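Ribonuclease J (Methanolobus psychrophilus R15, PDB 5HAB) degrades RNA as an archaeal exoribonuclease of the metallo-beta-lactamase and beta-CASP family, probably hydrolysing phosphodiester bonds at a zinc-dependent site. Local coordinates at residues B[278-281]-B[282-285]; B[326-329]-B[330-334]; B[389-392]-B[393-397]. The protein carries 1 engineered substitution. All coordinates share one frame; numbering follows the deposited sequence.

Interaction 1. Residues B[278-281]-B[282-285]; sequences VQFA and QEMG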
loop_
_atom_site.group_PDB
_atom_site.type_symbol
_atom_site.label_atom_id
_atom_site.label_comp_id
_atom_site.label_asym_id
_atom_site.label_seq_id
_atom_site.Cartn_x
_atom_site.Cartn_y
_atom_site.Cartn_z
ATOM N N VAL B 278 20.185 22.828 17.700
ATOM C CA VAL B 278 20.554 24.054 18.414
ATOM C C VAL B 278 21.720 24.748 17.702
ATOM O O VAL B 278 21.762 25.986 17.640
ATOM C CB VAL B 278 20.867 23.795 19.916
ATOM C CG1 VAL B 278 19.667 23.156 20.609
ATOM C CG2 VAL B 278 22.116 22.955 20.101
ATOM N N GLN B 279 22.640 23.968 17.133
ATOM C CA GLN B 279 23.701 24.566 16.317
ATOM C C GLN B 279 23.121 25.344 15.126
ATOM O O GLN B 279 23.560 26.459 14.821
ATOM C CB GLN B 279 24.682 23.504 15.822
ATOM C CG GLN B 279 25.524 22.882 16.923
ATOM C CD GLN B 279 26.491 21.835 16.396
ATOM O OE1 GLN B 279 26.272 21.244 15.335
ATOM N NE2 GLN B 279 27.572 21.603 17.135
ATOM N N PHE B 280 22.143 24.749 14.448
ATOM C CA PHE B 280 21.489 25.419 13.329
ATOM C C PHE B 280 20.785 26.692 13.779
ATOM O O PHE B 280 20.756 27.679 13.045
ATOM C CB PHE B 280 20.490 24.485 12.650
ATOM C CG PHE B 280 21.126 23.298 12.007
ATOM C CD1 PHE B 280 22.412 23.383 11.495
ATOM C CD2 PHE B 280 20.447 22.096 11.914
ATOM C CE1 PHE B 280 23.008 22.289 10.900
ATOM C CE2 PHE B 280 21.036 20.998 11.320
ATOM C CZ PHE B 280 22.318 21.094 10.815
ATOM N N ALA B 281 20.222 26.664 14.983
ATOM C CA ALA B 281 19.583 27.847 15.550
ATOM C C ALA B 281 20.621 28.946 15.728
ATOM O O ALA B 281 20.341 30.126 15.509
ATOM C CB ALA B 281 18.916 27.520 16.874
ATOM N N GLN B 282 21.824 28.548 16.134
ATOM C CA GLN B 282 22.919 29.501 16.277
ATOM C C GLN B 282 23.433 29.982 14.921
ATOM O O GLN B 282 24.069 31.029 14.839
ATOM C CB GLN B 282 24.058 28.895 17.104
ATOM C CG GLN B 282 23.693 28.628 18.568
ATOM C CD GLN B 282 23.267 29.880 19.334
ATOM O OE1 GLN B 282 24.067 30.475 20.056
ATOM N NE2 GLN B 282 22.004 30.272 19.194
ATOM N N GLU B 283 23.187 29.217 13.863
ATOM C CA GLU B 283 23.648 29.624 12.534
ATOM C C GLU B 283 22.580 30.429 11.763
ATOM O O GLU B 283 22.844 30.947 10.682
ATOM C CB GLU B 283 24.090 28.380 11.738
ATOM C CG GLU B 283 24.771 28.671 10.397
ATOM C CD GLU B 283 25.308 27.419 9.718
ATOM O OE1 GLU B 283 25.784 27.526 8.565
ATOM O OE2 GLU B 283 25.235 26.328 10.326
ATOM N N MET B 284 21.376 30.547 12.316
ATOM C CA MET B 284 20.333 31.327 11.648
ATOM C C MET B 284 19.785 32.502 12.465
ATOM O O MET B 284 18.699 33.009 12.177
ATOM C CB MET B 284 19.180 30.412 11.215
ATOM C CG MET B 284 18.440 29.708 12.328
ATOM S SD MET B 284 17.501 28.286 11.719
ATOM C CE MET B 284 16.358 28.067 13.065
ATOM N N GLY B 285 20.528 32.912 13.488
ATOM C CA GLY B 285 20.177 34.063 14.306
ATOM C C GLY B 285 18.892 33.965 15.105
ATOM O O GLY B 285 18.237 34.974 15.373
#

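Interaction 2. Residues B[326-329]-B[330-334]; sequences ALKK and IMEAG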
loop_
_atom_site.group_PDB
_atom_site.type_symbol
_atom_site.label_atom_id
_atom_site.label_comp_id
_atom_site.label_asym_id
_atom_site.label_seq_id
_atom_site.Cartn_x
_atom_site.Cartn_y
_atom_site.Cartn_z
ATOM N N ALA B 326 7.103 31.307 28.372
ATOM C CA ALA B 326 8.174 31.367 27.384
ATOM C C ALA B 326 7.582 31.572 25.997
ATOM O O ALA B 326 8.107 32.336 25.186
ATOM C CB ALA B 326 9.017 30.105 27.429
ATOM N N LEU B 327 6.481 30.881 25.732
ATOM C CA LEU B 327 5.781 31.012 24.463
ATOM C C LEU B 327 5.093 32.367 24.380
ATOM O O LEU B 327 4.930 32.920 23.294
ATOM C CB LEU B 327 4.774 29.877 24.286
ATOM C CG LEU B 327 5.452 28.515 24.139
ATOM C CD1 LEU B 327 4.534 27.391 24.567
ATOM C CD2 LEU B 327 5.913 28.318 22.707
ATOM N N LYS B 328 4.696 32.905 25.531
ATOM C CA LYS B 328 4.115 34.242 25.561
ATOM C C LYS B 328 5.201 35.277 25.273
ATOM O O LYS B 328 4.954 36.274 24.593
ATOM C CB LYS B 328 3.449 34.524 26.912
ATOM C CG LYS B 328 3.121 35.996 27.154
ATOM C CD LYS B 328 2.102 36.172 28.272
ATOM C CE LYS B 328 0.716 35.731 27.830
ATOM N NZ LYS B 328 -0.239 35.654 28.969
ATOM N N LYS B 329 6.410 35.018 25.764
ATOM C CA LYS B 329 7.542 35.901 25.506
ATOM C C LYS B 329 7.893 35.878 24.021
ATOM O O LYS B 329 8.095 36.926 23.406
ATOM C CB LYS B 329 8.752 35.491 26.350
ATOM C CG LYS B 329 10.094 35.943 25.797
ATOM C CD LYS B 329 11.252 35.303 26.554
ATOM C CE LYS B 329 12.591 35.764 25.996
ATOM N NZ LYS B 329 13.622 34.687 25.977
ATOM N N ILE B 330 7.954 34.677 23.454
ATOM C CA ILE B 330 8.302 34.500 22.050
ATOM C C ILE B 330 7.260 35.165 21.161
ATOM O O ILE B 330 7.594 35.897 20.225
ATOM C CB ILE B 330 8.445 33.007 21.706
ATOM C CG1 ILE B 330 9.661 32.412 22.420
ATOM C CG2 ILE B 330 8.534 32.803 20.196
ATOM C CD1 ILE B 330 9.766 30.914 22.296
ATOM N N MET B 331 5.995 34.906 21.471
ATOM C CA MET B 331 4.875 35.422 20.698
ATOM C C MET B 331 4.881 36.947 20.653
ATOM O O MET B 331 4.527 37.545 19.639
ATOM C CB MET B 331 3.555 34.913 21.285
ATOM C CG MET B 331 2.321 35.253 20.475
ATOM S SD MET B 331 2.485 34.785 18.744
ATOM C CE MET B 331 2.882 33.056 18.889
ATOM N N GLU B 332 5.292 37.566 21.754
ATOM C CA GLU B 332 5.274 39.021 21.867
ATOM C C GLU B 332 6.653 39.638 21.640
ATOM O O GLU B 332 6.906 40.766 22.058
ATOM C CB GLU B 332 4.745 39.435 23.244
ATOM C CG GLU B 332 3.347 38.924 23.556
ATOM C CD GLU B 332 2.929 39.212 24.987
ATOM O OE1 GLU B 332 3.802 39.591 25.797
ATOM O OE2 GLU B 332 1.729 39.056 25.301
ATOM N N ALA B 333 7.539 38.907 20.974
ATOM C CA ALA B 333 8.854 39.440 20.638
ATOM C C ALA B 333 9.193 39.167 19.180
ATOM O O ALA B 333 10.131 39.744 18.629
ATOM C CB ALA B 333 9.917 38.848 21.547
ATOM N N GLY B 334 8.423 38.280 18.562
ATOM C CA GLY B 334 8.660 37.898 17.184
ATOM C C GLY B 334 9.090 36.449 17.069
ATOM O O GLY B 334 10.197 36.086 17.471
#

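Interaction 3. Residues B[389-392]-B[393-397]; sequences ALET and KLKMK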
loop_
_atom_site.group_PDB
_atom_site.type_symbol
_atom_site.label_atom_id
_atom_site.label_comp_id
_atom_site.label_asym_id
_atom_site.label_seq_id
_atom_site.Cartn_x
_atom_site.Cartn_y
_atom_site.Cartn_z
ATOM N N ALA B 389 -4.473 13.821 13.908
ATOM C CA ALA B 389 -5.222 14.883 14.581
ATOM C C ALA B 389 -4.353 16.131 14.777
ATOM O O ALA B 389 -4.783 17.257 14.485
ATOM C CB ALA B 389 -5.760 14.390 15.917
ATOM N N LEU B 390 -3.125 15.921 15.251
ATOM C CA LEU B 390 -2.189 17.023 15.448
ATOM C C LEU B 390 -1.966 17.801 14.149
ATOM O O LEU B 390 -2.113 19.027 14.103
ATOM C CB LEU B 390 -0.846 16.502 15.972
ATOM C CG LEU B 390 0.244 17.564 16.138
ATOM C CD1 LEU B 390 -0.069 18.471 17.326
ATOM C CD2 LEU B 390 1.617 16.936 16.280
ATOM N N GLU B 391 -1.623 17.073 13.092
ATOM C CA GLU B 391 -1.303 17.685 11.809
ATOM C C GLU B 391 -2.509 18.383 11.203
ATOM O O GLU B 391 -2.379 19.475 10.664
ATOM C CB GLU B 391 -0.762 16.635 10.839
ATOM C CG GLU B 391 0.748 16.525 10.857
ATOM C CD GLU B 391 1.267 15.492 9.880
ATOM O OE1 GLU B 391 1.911 14.524 10.335
ATOM O OE2 GLU B 391 1.051 15.657 8.659
ATOM N N THR B 392 -3.677 17.756 11.303
ATOM C CA THR B 392 -4.918 18.350 10.816
ATOM C C THR B 392 -5.189 19.681 11.515
ATOM O O THR B 392 -5.554 20.658 10.863
ATOM C CB THR B 392 -6.125 17.415 11.017
ATOM O OG1 THR B 392 -5.907 16.191 10.310
ATOM C CG2 THR B 392 -7.405 18.065 10.502
ATOM N N LYS B 393 -5.005 19.724 12.835
ATOM C CA LYS B 393 -5.199 20.978 13.573
ATOM C C LYS B 393 -4.199 22.056 13.142
ATOM O O LYS B 393 -4.584 23.204 12.847
ATOM C CB LYS B 393 -5.098 20.730 15.079
ATOM C CG LYS B 393 -6.251 19.906 15.631
ATOM C CD LYS B 393 -5.995 19.474 17.061
ATOM C CE LYS B 393 -7.030 18.458 17.502
ATOM N NZ LYS B 393 -6.706 17.860 18.826
ATOM N N LEU B 394 -2.924 21.677 13.083
ATOM C CA LEU B 394 -1.874 22.616 12.701
ATOM C C LEU B 394 -2.089 23.184 11.290
ATOM O O LEU B 394 -1.920 24.378 11.066
ATOM C CB LEU B 394 -0.507 21.939 12.797
ATOM C CG LEU B 394 -0.079 21.547 14.214
ATOM C CD1 LEU B 394 1.185 20.704 14.187
ATOM C CD2 LEU B 394 0.115 22.778 15.077
ATOM N N LYS B 395 -2.470 22.329 10.347
ATOM C CA LYS B 395 -2.727 22.776 8.979
ATOM C C LYS B 395 -3.995 23.618 8.914
ATOM O O LYS B 395 -4.069 24.566 8.137
ATOM C CB LYS B 395 -2.822 21.596 8.005
ATOM C CG LYS B 395 -1.468 21.050 7.581
ATOM C CD LYS B 395 -1.598 19.909 6.578
ATOM C CE LYS B 395 -2.248 18.685 7.200
ATOM N NZ LYS B 395 -2.155 17.492 6.309
ATOM N N MET B 396 -4.994 23.276 9.724
ATOM C CA MET B 396 -6.227 24.057 9.732
ATOM C C MET B 396 -5.953 25.439 10.299
ATOM O O MET B 396 -6.739 26.362 10.091
ATOM C CB MET B 396 -7.330 23.368 10.538
ATOM C CG MET B 396 -8.050 22.258 9.790
ATOM S SD MET B 396 -9.315 21.442 10.790
ATOM C CE MET B 396 -8.713 21.749 12.453
ATOM N N LYS B 397 -4.826 25.592 10.991
ATOM C CA LYS B 397 -4.412 26.930 11.407
ATOM C C LYS B 397 -3.353 27.503 10.466
ATOM O O LYS B 397 -2.720 28.513 10.773
ATOM C CB LYS B 397 -3.884 26.920 12.843
ATOM C CG LYS B 397 -4.951 26.703 13.917
ATOM C CD LYS B 397 -4.433 27.112 15.293
ATOM C CE LYS B 397 -5.466 26.879 16.388
ATOM N NZ LYS B 397 -5.705 25.426 16.616
#

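Interaction 1. Residues B[278-281]-B[282-285]
Residues 278-281 meet Gln282, Glu283 and Met284 where helix 271-283 runs out, and most of what passes between them is backbone hydrogen bonding. Gln282 N donates to Val278 O at 3.0 Å in a regular i to i+4 bond, the N-H pointing at its acceptor with an angle of 149°. One residue on, the pattern slackens. Glu283 N lies between two carbonyls, making weak bonds to Gln279 O (2.9 Å) and to Phe280 O (3.0 Å). The last link, from Met284 N to Ala281 O, spans 3.4 Å, a weak i to i+3 bond in the last turn.

The side-chain packing centres on Met284, whose CG and SD lie against the Phe280 carbonyl oxygen. CG is set between the backbone N and the carbonyl carbon (chi1 63°), which folds the chain back under the preceding turn. CG comes 3.2 Å from Phe280 O, and from there the extended chain carries SD past the same carbonyl and brings CE to 4.1 Å from Ala281 CA. Both Ala281 and Met284 also pack on Leu339 of strand 338-342, while Met284 reaches Leu253 of the neighbouring helix 241-253.

Among the charged and aromatic groups, the extended Glu283 side chain brings OE2 to the edge of the Phe280 ring, near its plane, 4.2 Å from CD1. That ring is buried against helix 241-253, where it meets His245 and Leu248. A sulfate ion lies close to the Glu283 side chain.

Gly285, with its positive phi of 64°, lets the chain turn out of the helix toward strand 287-291. The whole is a helix C-terminus at which i to i+4 bonding gives way to i to i+3, at the helix-to-strand turn of a beta-alpha-beta unit in the parallel sheet of the beta-CASP domain.

Interaction 2. Residues B[326-329]-B[330-334]
Lys328 CG sits over one face of the Glu332 carboxylate, 3.9 Å from CD and 3.8 Å from OE2, with the Lys328 carbonyl oxygen toward the same face. The two side chains, one helical turn apart, run side by side in the same direction, yet Lys328 NZ stays 5.4 Å from Glu332 OE2, so the opposite charges attract at most loosely. Lys328 bends at its third torsion (chi3 -72°), and it is the methylenes that meet the acid. At its base Glu332 also covers the Lys328 carbonyl, with CG 3.3 Å from Lys328 O.

Ile330 packs back on the preceding turn: CG1, beside its own backbone N (chi1 -67°), comes to 3.2 Å from Ala326 O, and CD1 follows the same oxygen. Its buried side chain also meets Val289 and Tyr338, of strands 287-291 and 338-342 in the parallel sheet. Lys329 takes a different course, extending to a salt bridge between its NZ and Glu315.

Beneath these side chains, Ile330 N and Met331 N bond to Ala326 O and Leu327 O, each at 2.9 Å. Glu332 N then divides its hydrogen between Lys328 O and, weakly, Lys329 O. Ala333 N and Gly334 N both turn to Ile330 O, the second weakly. Glu332 departs from helical angles, and this is the C-terminal end of helix 320-331, which packs on the parallel beta-CASP sheet before strand 338-342.

Interaction 3. Residues B[389-392]-B[393-397]
Lys393 and Ala389 meet one turn apart on helix 381-396, the helix of a beta-alpha-beta crossover between strands 370-374 and 400-402. From its base the Lys393 side chain runs back along the helix beside the carbonyl of Ala389. CB lies 3.5 Å from Ala389 O; Lys393 CG, turned beside its own backbone N (chi1 -68°), is nearer, 3.2 Å from Ala389 O. CD and CE continue past the same oxygen, drawing slowly away. Beyond them NZ leaves the helix and donates a hydrogen bond to the backbone O of Ile64 in the second subunit, so the extended lysine spans the subunit interface.

Ala389 O is also the acceptor for Lys393 N, and the next three backbone amides repeat this i to i+4 pattern. Of the four bonds, that from Leu394 N to Leu390 O lies in the carbonyl plane, with an N-H...O angle of 168°.

On the buried side, the Leu390 and Leu394 side chains cross at a slant, Leu394 CD1 touching Leu390 CG at 3.8 Å, and both leucines pack on Ala357 of helix 352-357. Beside Ile401 of strand 400-402, where both side chains pack, Glu391 OE2 and Lys395 NZ remain 4.4 Å apart, beyond a salt bridge; Glu391 OE1 pairs instead with Arg387. Near the helix end, Met396 bends at its last torsion (chi3 -25°) beside Thr392, and its SD comes to 3.9 Å from Thr392 CG2.

Along the chain the three contacts follow in series, 278-285, then 326-334, then 389-397, each at the C-terminal end of a different helix: 271-283, 320-331 and 381-396. All three helices flank one parallel six-stranded sheet, that of the beta-CASP domain. Centres of interactions 1 and 2 are 18 Å apart, those of interactions 2 and 3 are 21 Å apart, and those of interactions 1 and 3 are 27 Å apart; none touches another. Interactions 1 and 2 both reach strands 287-291 and 338-342, whereas interaction 3 lies by strands 370-374 and 400-402 and alone meets the second subunit. The sheet thus links three separate helix ends, one of them at the subunit interface.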